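Local coordinates for protein putative phosphosugar isomerase (Clostridium difficile, PDB 3G68) that probably isomerises or binds phosphorylated sugars through its two SIS domains, at residues N27-T32 against M155-Q160; E17-A22 against E175-I180. One frame throughout, in Å; residues are numbered along the deposited sequence. Where two conformers were deposited one is given.

From the N terminus, helix 4-20 brings in residues 17-22 of interaction 2, and a short helical turn later the loop 27-32 of interaction 1 leads into strand 36-40, the first strand of the N-terminal parallel sheet. The chain then builds that sheet and its helices before helix 145-165 returns to residues 27-32, closing interaction 1. Helix 170-184, the next along, packs on helix 4-20 and closes interaction 2, so the loop closed by interaction 1 is nested inside the one closed by interaction 2. The two contacts adjoin: Leu156 rests on Ile18, Leu159 on Ile180, and the amide of Gln160 on the backbone oxygen of Ala22. Together they join the N-terminal helix, the entry to the sheet and two consecutive helices.

Interaction 1. Residues N27-T32 against M155-Q160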
# COMPACT_ATOMS: atom_id res chain seq x y z
N ASN B 27 -7.30 34.13 34.84
CA ASN B 27 -8.46 33.53 35.48
C ASN B 27 -9.17 34.39 36.51
O ASN B 27 -10.39 34.30 36.62
CB ASN B 27 -8.10 32.22 36.16
CG ASN B 27 -9.34 31.40 36.49
OD1 ASN B 27 -10.12 31.04 35.60
ND2 ASN B 27 -9.55 31.14 37.75
N GLU B 28 -8.41 35.21 37.24
CA GLU B 28 -8.96 36.06 38.30
C GLU B 28 -9.43 37.40 37.74
O GLU B 28 -10.55 37.82 37.99
CB GLU B 28 -7.91 36.30 39.41
CG GLU B 28 -8.44 36.99 40.69
CD GLU B 28 -7.35 37.56 41.58
OE1 GLU B 28 -6.22 37.77 41.10
OE2 GLU B 28 -7.63 37.87 42.77
N VAL B 29 -8.57 38.08 36.99
CA VAL B 29 -8.94 39.39 36.45
C VAL B 29 -10.19 39.35 35.55
O VAL B 29 -10.94 40.31 35.52
CB VAL B 29 -7.75 40.10 35.71
CG1 VAL B 29 -7.37 39.35 34.44
CG2 VAL B 29 -8.08 41.59 35.42
N LYS B 30 -10.43 38.25 34.84
CA LYS B 30 -11.59 38.15 33.93
C LYS B 30 -12.91 38.17 34.71
O LYS B 30 -13.96 38.48 34.14
CB LYS B 30 -11.54 36.86 33.11
CG LYS B 30 -11.85 35.55 33.87
CD LYS B 30 -11.79 34.31 32.99
CE LYS B 30 -12.16 33.07 33.76
NZ LYS B 30 -12.08 31.83 32.96
N ARG B 31 -12.84 37.76 35.98
CA ARG B 31 -13.97 37.67 36.87
C ARG B 31 -14.36 39.01 37.56
O ARG B 31 -15.44 39.09 38.12
CB ARG B 31 -13.72 36.57 37.93
CG ARG B 31 -13.46 35.18 37.36
CD ARG B 31 -12.99 34.21 38.44
NE ARG B 31 -12.56 32.92 37.89
CZ ARG B 31 -13.37 31.93 37.50
NH1 ARG B 31 -14.70 32.04 37.59
NH2 ARG B 31 -12.86 30.82 37.02
N THR B 32 -13.52 40.04 37.51
CA THR B 32 -13.84 41.34 38.11
C THR B 32 -14.97 42.07 37.38
O THR B 32 -15.33 41.72 36.25
CB THR B 32 -12.60 42.28 38.15
OG1 THR B 32 -12.01 42.40 36.85
CG2 THR B 32 -11.58 41.74 39.10
N MSE B 155 -4.22 41.69 24.19
CA MSE B 155 -5.26 41.10 23.40
C MSE B 155 -5.90 39.93 24.16
O MSE B 155 -7.10 39.77 24.12
CB MSE B 155 -4.74 40.62 22.04
CG MSE B 155 -4.40 41.76 21.11
SE MSE B 155 -3.81 41.03 19.42
CE MSE B 155 -3.89 42.62 18.30
N LEU B 156 -5.07 39.09 24.79
CA LEU B 156 -5.55 37.94 25.56
C LEU B 156 -6.46 38.40 26.70
O LEU B 156 -7.56 37.84 26.86
CB LEU B 156 -4.39 37.09 26.06
CG LEU B 156 -3.73 36.33 24.89
CD1 LEU B 156 -2.45 35.68 25.33
CD2 LEU B 156 -4.70 35.30 24.28
N LEU B 157 -6.05 39.44 27.42
CA LEU B 157 -6.89 40.06 28.47
C LEU B 157 -8.29 40.33 27.93
O LEU B 157 -9.29 39.96 28.58
CB LEU B 157 -6.29 41.36 29.01
CG LEU B 157 -7.15 42.20 30.00
CD1 LEU B 157 -7.41 41.41 31.30
CD2 LEU B 157 -6.47 43.57 30.26
N GLY B 158 -8.35 40.98 26.77
CA GLY B 158 -9.61 41.28 26.09
C GLY B 158 -10.42 40.04 25.80
O GLY B 158 -11.57 39.92 26.21
N LEU B 159 -9.80 39.09 25.12
CA LEU B 159 -10.45 37.83 24.75
C LEU B 159 -11.01 37.04 25.95
O LEU B 159 -12.10 36.46 25.87
CB LEU B 159 -9.48 36.97 23.92
CG LEU B 159 -9.25 37.45 22.47
CD1 LEU B 159 -8.07 36.71 21.78
CD2 LEU B 159 -10.55 37.26 21.65
N GLN B 160 -10.24 37.00 27.02
CA GLN B 160 -10.57 36.31 28.27
C GLN B 160 -11.74 36.97 28.97
O GLN B 160 -12.63 36.29 29.49
CB GLN B 160 -9.34 36.28 29.18
CG GLN B 160 -8.23 35.29 28.70
CD GLN B 160 -8.40 33.89 29.26
OE1 GLN B 160 -8.83 33.73 30.40
NE2 GLN B 160 -8.02 32.87 28.49
O HOH W 1 -9.41 31.87 32.27
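Val29 and Leu157 run roughly perpendicular to one another, Val29 CG1 lying 3.8 Å from Leu157 CD1. Leu157 reaches across because its CG stands anti to the backbone N (chi1 173°), which swings the isobutyl end toward the loop. Tyr129 and Leu131 also pack on Val29, so the valine touches helix 145-165, the last strand of the N-terminal SIS-domain sheet and the loop after it. Lys30 passes slantwise over the end of the helical segment, its CB 3.8 Å from Gln160 O. Beyond CG the lysine is fully extended, whereas Gln160 bends at chi2 (-90°), and their polar ends share a single water. That water accepts from Lys30 NZ at 2.8 Å and donates to Gln160 OE1 at 2.7 Å. The other side of the amide is held as well, with Gln160 NE2 bonded to Tyr173 OH and Asp23 OD1, which settles which end of the group is oxygen. Within the loop, Val29 O takes both Thr32 N and Thr32 OG1, the latter at 2.7 Å. The chemistry implies a mixed contact: an apolar touch at Val29, lysine methylenes laid on Gln160, and one bridging water that joins the ammonium to a firmly oriented amide.

Interaction 2. Residues E17-A22 against E175-I180; sequences EIISNA and EEINKI
Glu176 OE2, on the helix whose Ile177 and Ile180 pack against Ile19, is gripped by two lysines of its own helix, Lys179 and Lys172. The contact itself is helix-on-helix packing at the N-terminal SIS domain, an alpha/beta fold round a parallel sheet: helix 4-20 lies against helix 170-184, with Ile19 and Ile177 nearest in the backbone, their CA atoms 7.7 Å apart. At the carboxylate, Lys179 NZ approaches on the syn side, 3.1 Å from Glu176 OE2 and 20° out of the carboxylate plane. Tyr309 OH bonds to Glu176 OE1, so both carboxylate oxygens of this buried side chain have partners, and the two positive charges would be expected to favour its ionised form. Between the helices, Ile19 supplies two branches. Its CG2, anti to the backbone N, comes within 3.6 Å of Ile177 CG2, the two side chains running antiparallel as they pass. Ile177 turns its longer branch elsewhere: bent at chi2 (-56°), it puts CD1 3.6 Å from Leu156 CD2 of helix 145-165, so one isoleucine touches two helices. Leu181 and Ile184, farther along helix 170-184, also touch Ile19. A second subunit closes over this region, its Glu17 packing on both Ile19 and Ile177, while Asn178 OD1 accepts a hydrogen bond from Arg14 NH1 of that subunit. The packing inside the chain thus runs directly into a subunit interface, with apolar branches between the helices and polar groups beside them. Ile180, about one turn beyond Ile177, adds a second contact within 175-180, crossing Ile19 aslant. Here it is the far end of the extended Ile19 branch (chi2 165°) that touches, CD1 lying 3.9 Å from Ile180 CG2.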
# COMPACT_ATOMS: atom_id res chain seq x y z
N GLU B 17 3.71 30.15 24.11
CA GLU B 17 3.68 29.82 25.54
C GLU B 17 2.69 30.67 26.33
O GLU B 17 1.96 30.18 27.22
CB GLU B 17 5.05 29.98 26.17
CG GLU B 17 6.05 28.94 25.70
CD GLU B 17 7.46 29.20 26.18
OE1 GLU B 17 7.68 30.28 26.78
OE2 GLU B 17 8.34 28.35 25.92
N ILE B 18 2.68 31.95 25.99
CA ILE B 18 1.78 32.90 26.58
C ILE B 18 0.32 32.56 26.28
O ILE B 18 -0.51 32.59 27.16
CB ILE B 18 2.13 34.34 26.17
CG1 ILE B 18 3.47 34.72 26.84
CG2 ILE B 18 1.01 35.32 26.59
CD1 ILE B 18 4.03 36.06 26.35
N ILE B 19 0.04 32.22 25.04
CA ILE B 19 -1.30 31.78 24.62
C ILE B 19 -1.74 30.54 25.43
O ILE B 19 -2.83 30.53 25.99
CB ILE B 19 -1.32 31.54 23.08
CG1 ILE B 19 -1.41 32.90 22.36
CG2 ILE B 19 -2.49 30.63 22.63
CD1 ILE B 19 -1.08 32.83 20.84
N SER B 20 -0.87 29.52 25.54
CA SER B 20 -1.19 28.33 26.32
C SER B 20 -1.38 28.58 27.82
O SER B 20 -2.07 27.81 28.47
CB SER B 20 -0.15 27.24 26.13
OG SER B 20 -0.09 26.86 24.77
N ASN B 21 -0.77 29.63 28.37
CA ASN B 21 -0.87 29.97 29.79
C ASN B 21 -1.96 30.98 30.10
O ASN B 21 -2.13 31.36 31.27
CB ASN B 21 0.46 30.57 30.26
CG ASN B 21 0.55 30.70 31.79
OD1 ASN B 21 0.29 29.74 32.52
ND2 ASN B 21 0.93 31.89 32.26
N ALA B 22 -2.72 31.39 29.09
CA ALA B 22 -3.72 32.47 29.25
C ALA B 22 -4.86 32.13 30.18
O ALA B 22 -5.30 32.99 30.95
CB ALA B 22 -4.29 32.90 27.91
N GLU B 175 -11.44 30.43 17.80
CA GLU B 175 -11.19 30.89 16.44
C GLU B 175 -10.21 32.08 16.41
O GLU B 175 -9.34 32.14 15.55
CB GLU B 175 -12.48 31.33 15.80
CG GLU B 175 -12.31 31.85 14.39
CD GLU B 175 -13.62 32.17 13.69
OE1 GLU B 175 -14.69 32.09 14.32
OE2 GLU B 175 -13.56 32.54 12.49
N GLU B 176 -10.41 33.04 17.32
CA GLU B 176 -9.51 34.21 17.42
C GLU B 176 -8.10 33.79 17.86
O GLU B 176 -7.12 34.29 17.30
CB GLU B 176 -10.09 35.29 18.31
CG GLU B 176 -11.38 35.90 17.76
CD GLU B 176 -11.29 36.37 16.31
OE1 GLU B 176 -10.37 37.13 15.97
OE2 GLU B 176 -12.18 36.01 15.52
N ILE B 177 -7.99 32.87 18.81
CA ILE B 177 -6.66 32.35 19.16
C ILE B 177 -5.98 31.75 17.93
O ILE B 177 -4.80 31.99 17.70
CB ILE B 177 -6.71 31.30 20.26
CG1 ILE B 177 -7.19 31.93 21.58
CG2 ILE B 177 -5.34 30.63 20.41
CD1 ILE B 177 -6.38 33.09 22.06
N ASN B 178 -6.72 30.99 17.14
CA ASN B 178 -6.17 30.37 15.93
C ASN B 178 -5.76 31.39 14.84
O ASN B 178 -4.76 31.18 14.18
CB ASN B 178 -7.07 29.24 15.44
CG ASN B 178 -6.82 27.95 16.25
OD1 ASN B 178 -5.78 27.29 16.09
ND2 ASN B 178 -7.73 27.62 17.15
N LYS B 179 -6.49 32.50 14.71
CA LYS B 179 -6.08 33.60 13.79
C LYS B 179 -4.76 34.25 14.25
O LYS B 179 -3.87 34.52 13.44
CB LYS B 179 -7.17 34.67 13.70
CG LYS B 179 -8.41 34.20 13.05
CD LYS B 179 -9.39 35.39 12.98
CE LYS B 179 -10.64 35.03 12.27
NZ LYS B 179 -11.63 36.07 12.52
N ILE B 180 -4.64 34.49 15.55
CA ILE B 180 -3.42 35.04 16.14
C ILE B 180 -2.28 34.06 15.88
O ILE B 180 -1.20 34.46 15.47
CB ILE B 180 -3.58 35.29 17.66
CG1 ILE B 180 -4.58 36.43 17.91
CG2 ILE B 180 -2.27 35.62 18.32
CD1 ILE B 180 -5.03 36.55 19.40